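Local coordinates for protein (CD58) (Homo sapiens, PDB 1CCZ) that probably serves as an adhesion ligand for CD2 on lymphocytes, which it binds through its first immunoglobulin-like domain, at residues V13-P18 with V26-Q31; V35-N40 with R44-F49; K151-A154 with S159-S162. All blocks are in the same frame, centred on the assembly; numbering follows the deposited sequence.

Interaction 1: V13-P18 with V26-Q31; sequences VTFHVP and VLWKKQ
In the core of the amino-terminal immunoglobulin-like domain, Phe15 and Val17 meet Trp28 across the space between two β-sheets. Phe15 ends strand 13-15 of one sheet, Val17 lies just beyond its end, and Trp28 belongs to strand 26-30 of the other. Phe15 CA and Trp28 CA are 10.2 Å apart, so side chains must bridge the gap. The far end of the indole does most of this: Trp28 CH2 rests against Phe15 CB at 3.6 Å, and Trp28 CZ3 lies 3.7 Å from Phe15 CD2. With CG placed anti to its own carbonyl carbon (chi1 -65°), Phe15 turns its ring obliquely past the indole. The planes are inclined by 37°, and the phenyl and six-membered indole centroids are separated by 5.6 Å. Val17 uses one branch: its CG2 reaches the indole edge, near the ring plane, 3.7 Å from Trp28 CZ2. Around this trio, Phe88 and Tyr75 meet the Phe15 ring, while Leu62 packs on Trp28. The indole's polar atom is satisfied elsewhere, since Trp28 NE1 donates to the carbonyl of Gly60. The contact itself is wholly apolar, so that packing of buried apolar surfaces joins the sheets here, and the bond at NE1 probably limits rotation of the indole.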
ATOM      1  N   VAL A  13       9.236   3.800  -4.017  1.00 31.14           N
ATOM      2  CA  VAL A  13       8.482   3.369  -5.179  1.00 29.85           C
ATOM      3  C   VAL A  13       9.105   4.025  -6.390  1.00 31.62           C
ATOM      4  O   VAL A  13       9.804   5.030  -6.270  1.00 30.55           O
ATOM      5  CB  VAL A  13       7.007   3.834  -5.157  1.00 29.30           C
ATOM      6  CG1 VAL A  13       6.220   3.035  -4.158  1.00 29.61           C
ATOM      7  CG2 VAL A  13       6.940   5.329  -4.860  1.00 26.19           C
ATOM      8  N   THR A  14       8.848   3.451  -7.557  1.00 31.10           N
ATOM      9  CA  THR A  14       9.337   4.011  -8.798  1.00 31.38           C
ATOM     10  C   THR A  14       8.145   4.170  -9.739  1.00 32.75           C
ATOM     11  O   THR A  14       7.374   3.230  -9.927  1.00 34.77           O
ATOM     12  CB  THR A  14      10.377   3.099  -9.440  1.00 31.26           C
ATOM     13  OG1 THR A  14      11.551   3.101  -8.628  1.00 31.99           O
ATOM     14  CG2 THR A  14      10.726   3.586 -10.843  1.00 29.31           C
ATOM     15  N   PHE A  15       7.970   5.373 -10.281  1.00 33.47           N
ATOM     16  CA  PHE A  15       6.896   5.655 -11.222  1.00 33.73           C
ATOM     17  C   PHE A  15       7.538   5.375 -12.576  1.00 37.80           C
ATOM     18  O   PHE A  15       8.294   6.199 -13.097  1.00 37.69           O
ATOM     19  CB  PHE A  15       6.468   7.120 -11.129  1.00 30.42           C
ATOM     20  CG  PHE A  15       5.838   7.502  -9.801  1.00 30.69           C
ATOM     21  CD1 PHE A  15       5.185   6.559  -9.015  1.00 33.24           C
ATOM     22  CD2 PHE A  15       5.899   8.811  -9.341  1.00 29.55           C
ATOM     23  CE1 PHE A  15       4.601   6.922  -7.786  1.00 32.15           C
ATOM     24  CE2 PHE A  15       5.323   9.186  -8.123  1.00 29.73           C
ATOM     25  CZ  PHE A  15       4.673   8.243  -7.344  1.00 30.14           C
ATOM     26  N   HIS A  16       7.265   4.191 -13.120  1.00 41.68           N
ATOM     27  CA  HIS A  16       7.835   3.777 -14.401  1.00 45.52           C
ATOM     28  C   HIS A  16       7.163   4.444 -15.590  1.00 47.30           C
ATOM     29  O   HIS A  16       5.943   4.358 -15.770  1.00 47.31           O
ATOM     30  CB  HIS A  16       7.760   2.260 -14.545  1.00 46.43           C
ATOM     31  CG  HIS A  16       8.613   1.524 -13.552  1.00 50.91           C
ATOM     32  ND1 HIS A  16       9.977   1.397 -13.697  1.00 53.34           N
ATOM     33  CD2 HIS A  16       8.291   0.902 -12.392  1.00 52.71           C
ATOM     34  CE1 HIS A  16      10.467   0.726 -12.665  1.00 54.19           C
ATOM     35  NE2 HIS A  16       9.463   0.415 -11.859  1.00 53.70           N
ATOM     36  N   VAL A  17       7.978   5.118 -16.392  1.00 48.33           N
ATOM     37  CA  VAL A  17       7.489   5.823 -17.555  1.00 50.66           C
ATOM     38  C   VAL A  17       8.035   5.155 -18.800  1.00 56.87           C
ATOM     39  O   VAL A  17       9.237   4.913 -18.897  1.00 58.44           O
ATOM     40  CB  VAL A  17       7.952   7.287 -17.543  1.00 46.60           C
ATOM     41  CG1 VAL A  17       7.646   7.944 -18.869  1.00 47.25           C
ATOM     42  CG2 VAL A  17       7.265   8.034 -16.429  1.00 44.98           C
ATOM     43  N   PRO A  18       7.146   4.818 -19.756  1.00 62.36           N
ATOM     44  CA  PRO A  18       7.475   4.171 -21.040  1.00 66.85           C
ATOM     45  C   PRO A  18       8.805   4.668 -21.647  1.00 71.72           C
ATOM     46  O   PRO A  18       8.922   5.825 -22.068  1.00 72.65           O
ATOM     47  CB  PRO A  18       6.285   4.527 -21.936  1.00 64.94           C
ATOM     48  CG  PRO A  18       5.233   5.156 -21.012  1.00 65.25           C
ATOM     49  CD  PRO A  18       5.697   5.022 -19.603  1.00 62.02           C
ATOM     50  N   VAL A  26      12.667  16.725 -18.312  1.00 25.74           N
ATOM     51  CA  VAL A  26      11.497  16.112 -17.696  1.00 24.48           C
ATOM     52  C   VAL A  26      11.181  16.842 -16.415  1.00 23.11           C
ATOM     53  O   VAL A  26      12.077  17.302 -15.722  1.00 23.36           O
ATOM     54  CB  VAL A  26      11.717  14.590 -17.394  1.00 26.70           C
ATOM     55  CG1 VAL A  26      12.821  14.396 -16.413  1.00 29.44           C
ATOM     56  CG2 VAL A  26      10.467  13.999 -16.816  1.00 30.35           C
ATOM     57  N   LEU A  27       9.899  16.979 -16.113  1.00 22.71           N
ATOM     58  CA  LEU A  27       9.476  17.650 -14.893  1.00 25.39           C
ATOM     59  C   LEU A  27       8.418  16.780 -14.177  1.00 28.51           C
ATOM     60  O   LEU A  27       7.488  16.261 -14.818  1.00 27.76           O
ATOM     61  CB  LEU A  27       8.875  19.018 -15.223  1.00 26.84           C
ATOM     62  CG  LEU A  27       8.296  19.831 -14.064  1.00 29.60           C
ATOM     63  CD1 LEU A  27       9.383  20.151 -13.053  1.00 33.37           C
ATOM     64  CD2 LEU A  27       7.701  21.116 -14.593  1.00 34.34           C
ATOM     65  N   TRP A  28       8.584  16.610 -12.862  1.00 25.95           N
ATOM     66  CA  TRP A  28       7.651  15.834 -12.061  1.00 24.78           C
ATOM     67  C   TRP A  28       7.011  16.761 -11.061  1.00 26.89           C
ATOM     68  O   TRP A  28       7.701  17.571 -10.401  1.00 25.74           O
ATOM     69  CB  TRP A  28       8.365  14.720 -11.311  1.00 23.18           C
ATOM     70  CG  TRP A  28       8.576  13.522 -12.149  1.00 23.10           C
ATOM     71  CD1 TRP A  28       9.695  13.213 -12.868  1.00 22.37           C
ATOM     72  CD2 TRP A  28       7.656  12.434 -12.343  1.00 23.68           C
ATOM     73  NE1 TRP A  28       9.533  12.000 -13.491  1.00 25.61           N
ATOM     74  CE2 TRP A  28       8.293  11.499 -13.188  1.00 23.95           C
ATOM     75  CE3 TRP A  28       6.360  12.161 -11.881  1.00 21.85           C
ATOM     76  CZ2 TRP A  28       7.678  10.305 -13.586  1.00 24.14           C
ATOM     77  CZ3 TRP A  28       5.748  10.972 -12.279  1.00 22.17           C
ATOM     78  CH2 TRP A  28       6.409  10.060 -13.122  1.00 22.45           C
ATOM     79  N   LYS A  29       5.685  16.654 -10.961  1.00 26.05           N
ATOM     80  CA  LYS A  29       4.926  17.470 -10.032  1.00 27.99           C
ATOM     81  C   LYS A  29       4.076  16.583  -9.137  1.00 27.98           C
ATOM     82  O   LYS A  29       3.650  15.504  -9.551  1.00 27.53           O
ATOM     83  CB  LYS A  29       4.016  18.436 -10.787  1.00 28.60           C
ATOM     84  CG  LYS A  29       4.730  19.617 -11.419  1.00 32.72           C
ATOM     85  CD  LYS A  29       3.790  20.366 -12.350  1.00 35.50           C
ATOM     86  CE  LYS A  29       4.388  21.693 -12.817  1.00 40.83           C
ATOM     87  NZ  LYS A  29       3.493  22.392 -13.792  1.00 43.19           N
ATOM     88  N   LYS A  30       3.869  17.050  -7.910  1.00 29.77           N
ATOM     89  CA  LYS A  30       3.039  16.379  -6.910  1.00 32.95           C
ATOM     90  C   LYS A  30       1.904  17.380  -6.790  1.00 35.38           C
ATOM     91  O   LYS A  30       2.042  18.418  -6.135  1.00 32.36           O
ATOM     92  CB  LYS A  30       3.783  16.266  -5.586  1.00 32.38           C
ATOM     93  CG  LYS A  30       2.964  15.707  -4.428  1.00 34.73           C
ATOM     94  CD  LYS A  30       3.787  15.770  -3.149  1.00 36.61           C
ATOM     95  CE  LYS A  30       3.244  14.863  -2.068  1.00 38.49           C
ATOM     96  NZ  LYS A  30       2.131  15.537  -1.360  1.00 41.91           N
ATOM     97  N   GLN A  31       0.793  17.069  -7.445  1.00 39.41           N
ATOM     98  CA  GLN A  31      -0.331  17.981  -7.467  1.00 45.72           C
ATOM     99  C   GLN A  31       0.157  19.066  -8.428  1.00 46.65           C
ATOM    100  O   GLN A  31       0.442  18.791  -9.593  1.00 44.40           O
ATOM    101  CB  GLN A  31      -0.588  18.585  -6.077  1.00 51.15           C
ATOM    102  CG  GLN A  31      -1.538  17.779  -5.191  1.00 60.01           C
ATOM    103  CD  GLN A  31      -2.857  17.433  -5.878  1.00 64.75           C
ATOM    104  OE1 GLN A  31      -2.883  17.060  -7.060  1.00 68.34           O
ATOM    105  NE2 GLN A  31      -3.960  17.551  -5.138  1.00 66.51           N
TER

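Interaction 2: V35-N40 with R44-F49; sequences VAELEN and RAFSSF
Backbone bonding comes first: Ala36 and Ala45 form a non-hydrogen-bonded antiparallel pair, and Glu37 and Arg44 the hydrogen-bonded pair beside it. Glu37 N donates to Arg44 O at 2.9 Å, and Arg44 N returns a longer bond to Glu37 O, 3.2 Å. Just beyond the bridged residues, Phe46 N still reaches Val35 O at 2.9 Å. Val35 and Ala36 together face Trp28, a classic β-bulge in strand 33-39.

Aromatic contacts form the second group. Phe46 brings its ring edge to the carboxylate, Phe46 CZ lying 3.5 Å from Glu37 OE1, whereas Phe49 receives Val35 CG1 over one face in a CH-π contact, 4.1 Å from the ring centroid.

Charge completes the set. As a directly paired couple, Glu37 and Arg44 rise from one face of the sheet; with CG between backbone N and carbonyl carbon in both (chi1 74° and 87°), their chains run alongside each other. Glu37 OE2 then meets Arg44 NH1 at 2.8 Å, in the guanidinium plane, with the carboxylate turned 87° to it. A water in that plane links Arg44 NH1 to Glu39 O and Asn40 ND2. Glu37 OE1 has a second salt bridge to Lys34, and Arg44 NH2 one to Glu42. Such alternation of charges implies a network that probably stabilises both ionised groups and limits their movement.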
ATOM      1  N   VAL A  35       8.467  18.555  -7.990  1.00 29.61           N
ATOM      2  CA  VAL A  35       9.082  17.518  -7.183  1.00 27.65           C
ATOM      3  C   VAL A  35      10.562  17.417  -7.571  1.00 25.92           C
ATOM      4  O   VAL A  35      11.443  17.495  -6.732  1.00 24.88           O
ATOM      5  CB  VAL A  35       8.365  16.149  -7.446  1.00 26.90           C
ATOM      6  CG1 VAL A  35       9.224  14.983  -6.971  1.00 26.32           C
ATOM      7  CG2 VAL A  35       7.012  16.138  -6.768  1.00 27.79           C
ATOM      8  N   ALA A  36      10.817  17.253  -8.861  1.00 24.77           N
ATOM      9  CA  ALA A  36      12.172  17.118  -9.364  1.00 25.11           C
ATOM     10  C   ALA A  36      12.134  17.392 -10.850  1.00 26.09           C
ATOM     11  O   ALA A  36      11.070  17.305 -11.475  1.00 24.62           O
ATOM     12  CB  ALA A  36      12.668  15.708  -9.133  1.00 25.34           C
ATOM     13  N   GLU A  37      13.297  17.683 -11.422  1.00 25.18           N
ATOM     14  CA  GLU A  37      13.380  17.972 -12.848  1.00 24.20           C
ATOM     15  C   GLU A  37      14.763  17.728 -13.437  1.00 23.26           C
ATOM     16  O   GLU A  37      15.748  17.665 -12.715  1.00 23.12           O
ATOM     17  CB  GLU A  37      12.997  19.440 -13.085  1.00 23.61           C
ATOM     18  CG  GLU A  37      14.075  20.389 -12.661  1.00 24.59           C
ATOM     19  CD  GLU A  37      13.628  21.832 -12.592  1.00 28.25           C
ATOM     20  OE1 GLU A  37      12.419  22.112 -12.599  1.00 34.26           O
ATOM     21  OE2 GLU A  37      14.503  22.706 -12.524  1.00 30.39           O
ATOM     22  N   LEU A  38      14.797  17.538 -14.753  1.00 24.55           N
ATOM     23  CA  LEU A  38      16.021  17.412 -15.545  1.00 24.79           C
ATOM     24  C   LEU A  38      15.743  18.573 -16.505  1.00 25.19           C
ATOM     25  O   LEU A  38      14.916  18.463 -17.413  1.00 23.07           O
ATOM     26  CB  LEU A  38      16.082  16.102 -16.322  1.00 26.73           C
ATOM     27  CG  LEU A  38      16.488  14.878 -15.498  1.00 35.62           C
ATOM     28  CD1 LEU A  38      16.488  13.645 -16.387  1.00 37.16           C
ATOM     29  CD2 LEU A  38      17.869  15.095 -14.881  1.00 37.81           C
ATOM     30  N   GLU A  39      16.400  19.699 -16.255  1.00 23.91           N
ATOM     31  CA  GLU A  39      16.202  20.912 -17.036  1.00 25.33           C
ATOM     32  C   GLU A  39      17.531  21.553 -17.458  1.00 27.17           C
ATOM     33  O   GLU A  39      18.380  21.826 -16.610  1.00 26.16           O
ATOM     34  CB  GLU A  39      15.400  21.910 -16.193  1.00 23.90           C
ATOM     35  CG  GLU A  39      14.962  23.167 -16.930  1.00 26.79           C
ATOM     36  CD  GLU A  39      14.117  24.071 -16.070  1.00 27.05           C
ATOM     37  OE1 GLU A  39      12.912  23.787 -15.923  1.00 27.35           O
ATOM     38  OE2 GLU A  39      14.660  25.058 -15.533  1.00 27.61           O
ATOM     39  N   ASN A  40      17.701  21.799 -18.759  1.00 26.86           N
ATOM     40  CA  ASN A  40      18.915  22.429 -19.252  1.00 26.86           C
ATOM     41  C   ASN A  40      20.100  21.614 -18.781  1.00 29.66           C
ATOM     42  O   ASN A  40      21.103  22.187 -18.335  1.00 28.64           O
ATOM     43  CB  ASN A  40      19.061  23.842 -18.685  1.00 27.30           C
ATOM     44  CG  ASN A  40      17.928  24.755 -19.081  1.00 32.92           C
ATOM     45  OD1 ASN A  40      17.567  24.831 -20.258  1.00 31.30           O
ATOM     46  ND2 ASN A  40      17.360  25.469 -18.096  1.00 32.61           N
ATOM     47  N   ARG A  44      17.624  18.729 -10.354  1.00 27.01           N
ATOM     48  CA  ARG A  44      17.349  19.346  -9.077  1.00 28.20           C
ATOM     49  C   ARG A  44      16.019  18.855  -8.540  1.00 28.08           C
ATOM     50  O   ARG A  44      15.102  18.554  -9.305  1.00 25.10           O
ATOM     51  CB  ARG A  44      17.437  20.879  -9.168  1.00 32.62           C
ATOM     52  CG  ARG A  44      16.201  21.600  -9.588  1.00 40.45           C
ATOM     53  CD  ARG A  44      16.474  23.095  -9.742  1.00 48.11           C
ATOM     54  NE  ARG A  44      17.822  23.387 -10.234  1.00 54.29           N
ATOM     55  CZ  ARG A  44      18.141  23.577 -11.520  1.00 56.95           C
ATOM     56  NH1 ARG A  44      17.215  23.507 -12.468  1.00 56.60           N
ATOM     57  NH2 ARG A  44      19.396  23.848 -11.859  1.00 57.84           N
ATOM     58  N   ALA A  45      15.961  18.698  -7.221  1.00 28.27           N
ATOM     59  CA  ALA A  45      14.751  18.244  -6.550  1.00 29.42           C
ATOM     60  C   ALA A  45      14.278  19.409  -5.677  1.00 31.00           C
ATOM     61  O   ALA A  45      15.044  20.328  -5.396  1.00 31.83           O
ATOM     62  CB  ALA A  45      15.045  17.006  -5.709  1.00 25.54           C
ATOM     63  N   PHE A  46      13.023  19.382  -5.255  1.00 31.28           N
ATOM     64  CA  PHE A  46      12.491  20.470  -4.463  1.00 32.22           C
ATOM     65  C   PHE A  46      11.837  20.020  -3.181  1.00 34.42           C
ATOM     66  O   PHE A  46      11.441  18.870  -3.034  1.00 33.00           O
ATOM     67  CB  PHE A  46      11.462  21.259  -5.271  1.00 32.33           C
ATOM     68  CG  PHE A  46      11.943  21.672  -6.625  1.00 34.43           C
ATOM     69  CD1 PHE A  46      11.853  20.801  -7.705  1.00 34.00           C
ATOM     70  CD2 PHE A  46      12.512  22.923  -6.820  1.00 36.15           C
ATOM     71  CE1 PHE A  46      12.328  21.166  -8.960  1.00 33.96           C
ATOM     72  CE2 PHE A  46      12.991  23.298  -8.077  1.00 36.38           C
ATOM     73  CZ  PHE A  46      12.899  22.416  -9.145  1.00 35.17           C
ATOM     74  N   SER A  47      11.718  20.968  -2.264  1.00 36.69           N
ATOM     75  CA  SER A  47      11.091  20.751  -0.972  1.00 38.32           C
ATOM     76  C   SER A  47      11.514  19.473  -0.277  1.00 38.45           C
ATOM     77  O   SER A  47      12.705  19.176  -0.177  1.00 38.60           O
ATOM     78  CB  SER A  47       9.577  20.776  -1.142  1.00 39.16           C
ATOM     79  OG  SER A  47       9.218  21.768  -2.084  1.00 46.86           O
ATOM     80  N   SER A  48      10.526  18.715   0.198  1.00 39.87           N
ATOM     81  CA  SER A  48      10.783  17.468   0.915  1.00 40.54           C
ATOM     82  C   SER A  48      11.455  16.395   0.079  1.00 40.04           C
ATOM     83  O   SER A  48      11.910  15.386   0.617  1.00 41.08           O
ATOM     84  CB  SER A  48       9.477  16.894   1.474  1.00 40.13           C
ATOM     85  OG  SER A  48       8.461  16.914   0.490  1.00 42.95           O
ATOM     86  N   PHE A  49      11.539  16.596  -1.232  1.00 36.25           N
ATOM     87  CA  PHE A  49      12.148  15.566  -2.051  1.00 32.70           C
ATOM     88  C   PHE A  49      13.648  15.686  -2.266  1.00 31.50           C
ATOM     89  O   PHE A  49      14.266  14.776  -2.814  1.00 29.86           O
ATOM     90  CB  PHE A  49      11.392  15.475  -3.374  1.00 32.08           C
ATOM     91  CG  PHE A  49       9.963  15.074  -3.194  1.00 30.30           C
ATOM     92  CD1 PHE A  49       9.613  13.729  -3.121  1.00 30.48           C
ATOM     93  CD2 PHE A  49       8.969  16.039  -3.028  1.00 28.89           C
ATOM     94  CE1 PHE A  49       8.287  13.352  -2.877  1.00 29.89           C
ATOM     95  CE2 PHE A  49       7.647  15.678  -2.785  1.00 30.02           C
ATOM     96  CZ  PHE A  49       7.306  14.323  -2.709  1.00 29.99           C
TER
HETATM   97  O   HOH W   1      18.168  24.447 -15.234  1.00 41.64           O

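Interaction 3: K151-A154 with S159-S162; sequences KCKA and SQES
The carboxamide of Gln160 is the flat side-chain group at this contact, and its oxygen does the touching: Gln160 OE1 lies 3.2 Å from Lys153 CD, the two side chains crossing at an angle. A bend at chi3 (-57°) folds the lysine chain so that Lys153 NZ also stays within 3.5 Å of Gln160 OE1, though this is proximity rather than a bond. Among the peptide groups, the carbonyl of Ala154 (Ala154 O) receives Glu161 N at 3.0 Å. The return bond, Ala154 N to Glu161 O, is shorter, 2.8 Å, and almost straight at 174°. Next to this hydrogen-bonded pair, Lys153 and Ser162 form the non-hydrogen-bonded one, their CB atoms 4.0 Å apart. Lys151 runs over to the same serine, Lys151 CE coming 3.6 Å from Ser162 OG, and it makes a cation-π contact with Tyr125 on the adjoining strand 121-126. Cys152, whose side chain turns into the domain interior, is joined to Cys112 by a disulfide. An antiparallel hairpin with that cysteine in its first strand is characteristic of the F and G strands of an immunoglobulin fold, here in the C2-set domain.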
ATOM      1  N   LYS A 151      -8.571 -19.334  11.030  1.00 23.41           N
ATOM      2  CA  LYS A 151      -7.431 -18.599  10.530  1.00 23.83           C
ATOM      3  C   LYS A 151      -7.950 -17.214  10.217  1.00 25.16           C
ATOM      4  O   LYS A 151      -8.998 -17.053   9.570  1.00 23.39           O
ATOM      5  CB  LYS A 151      -6.866 -19.210   9.265  1.00 24.96           C
ATOM      6  CG  LYS A 151      -5.772 -18.375   8.625  1.00 28.55           C
ATOM      7  CD  LYS A 151      -5.096 -19.201   7.554  1.00 37.23           C
ATOM      8  CE  LYS A 151      -4.080 -18.395   6.773  1.00 44.25           C
ATOM      9  NZ  LYS A 151      -4.646 -17.840   5.510  1.00 52.74           N
ATOM     10  N   CYS A 152      -7.236 -16.215  10.717  1.00 23.60           N
ATOM     11  CA  CYS A 152      -7.597 -14.836  10.460  1.00 22.01           C
ATOM     12  C   CYS A 152      -6.439 -14.198   9.748  1.00 22.16           C
ATOM     13  O   CYS A 152      -5.286 -14.315  10.170  1.00 23.99           O
ATOM     14  CB  CYS A 152      -7.873 -14.088  11.743  1.00 22.90           C
ATOM     15  SG  CYS A 152      -8.432 -12.407  11.366  1.00 24.75           S
ATOM     16  N   LYS A 153      -6.739 -13.543   8.644  1.00 23.14           N
ATOM     17  CA  LYS A 153      -5.712 -12.893   7.868  1.00 22.25           C
ATOM     18  C   LYS A 153      -5.963 -11.388   7.820  1.00 23.04           C
ATOM     19  O   LYS A 153      -7.088 -10.942   7.616  1.00 24.82           O
ATOM     20  CB  LYS A 153      -5.719 -13.470   6.468  1.00 23.62           C
ATOM     21  CG  LYS A 153      -4.706 -12.865   5.561  1.00 33.95           C
ATOM     22  CD  LYS A 153      -4.953 -13.304   4.132  1.00 42.90           C
ATOM     23  CE  LYS A 153      -4.949 -14.823   4.022  1.00 50.02           C
ATOM     24  NZ  LYS A 153      -4.747 -15.250   2.600  1.00 55.61           N
ATOM     25  N   ALA A 154      -4.923 -10.603   8.065  1.00 23.44           N
ATOM     26  CA  ALA A 154      -5.042  -9.147   7.961  1.00 24.39           C
ATOM     27  C   ALA A 154      -4.305  -8.821   6.665  1.00 24.58           C
ATOM     28  O   ALA A 154      -3.154  -9.225   6.469  1.00 25.51           O
ATOM     29  CB  ALA A 154      -4.372  -8.456   9.130  1.00 25.24           C
ATOM     30  N   SER A 159       0.782  -5.574   2.261  1.00 32.25           N
ATOM     31  CA  SER A 159       1.210  -6.617   3.197  1.00 29.42           C
ATOM     32  C   SER A 159       0.097  -7.535   3.648  1.00 29.12           C
ATOM     33  O   SER A 159      -1.081  -7.320   3.354  1.00 26.52           O
ATOM     34  CB  SER A 159       1.794  -5.963   4.453  1.00 27.22           C
ATOM     35  OG  SER A 159       0.762  -5.265   5.145  1.00 24.69           O
ATOM     36  N   GLN A 160       0.494  -8.569   4.378  1.00 30.72           N
ATOM     37  CA  GLN A 160      -0.471  -9.488   4.956  1.00 32.13           C
ATOM     38  C   GLN A 160       0.179 -10.402   5.977  1.00 29.33           C
ATOM     39  O   GLN A 160       1.336 -10.801   5.834  1.00 27.90           O
ATOM     40  CB  GLN A 160      -1.180 -10.280   3.869  1.00 36.97           C
ATOM     41  CG  GLN A 160      -0.403 -11.396   3.281  1.00 46.90           C
ATOM     42  CD  GLN A 160      -1.328 -12.344   2.561  1.00 55.14           C
ATOM     43  OE1 GLN A 160      -1.913 -13.245   3.168  1.00 61.31           O
ATOM     44  NE2 GLN A 160      -1.490 -12.134   1.262  1.00 58.33           N
ATOM     45  N   GLU A 161      -0.572 -10.685   7.032  1.00 26.83           N
ATOM     46  CA  GLU A 161      -0.124 -11.546   8.119  1.00 27.36           C
ATOM     47  C   GLU A 161      -1.336 -12.288   8.625  1.00 26.74           C
ATOM     48  O   GLU A 161      -2.446 -11.765   8.603  1.00 26.41           O
ATOM     49  CB  GLU A 161       0.425 -10.728   9.283  1.00 29.49           C
ATOM     50  CG  GLU A 161       1.503  -9.763   8.900  1.00 34.34           C
ATOM     51  CD  GLU A 161       2.807 -10.459   8.690  1.00 41.00           C
ATOM     52  OE1 GLU A 161       2.974 -11.561   9.261  1.00 42.62           O
ATOM     53  OE2 GLU A 161       3.659  -9.911   7.955  1.00 46.77           O
ATOM     54  N   SER A 162      -1.136 -13.506   9.096  1.00 25.71           N
ATOM     55  CA  SER A 162      -2.268 -14.238   9.616  1.00 25.87           C
ATOM     56  C   SER A 162      -1.926 -14.926  10.921  1.00 24.20           C
ATOM     57  O   SER A 162      -0.769 -15.009  11.332  1.00 21.76           O
ATOM     58  CB  SER A 162      -2.755 -15.241   8.577  1.00 28.33           C
ATOM     59  OG  SER A 162      -1.706 -16.100   8.223  1.00 34.92           O
TER

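Interactions 1 and 2 are neighbours in the amino-terminal domain, with centres 11 Å apart. Strands 26-30 and 33-39 lie side by side in one sheet, where Trp28 O meets Val35 N at 2.7 Å and Val26 O meets Leu38 N at 2.9 Å, both probable hydrogen bonds. Interaction 1 ties that sheet to its partner, and interaction 2 extends it to its edge strand, in a sheet whose outward face probably meets CD2, as the corresponding face does in the CD2 family. Interaction 3 stands apart in the second domain, its centre 32 Å from interaction 1 and 39 Å from interaction 2. The side chains of Phe15, Phe49 and Ser159 are each about 12 Å from an N-acetylglucosamine.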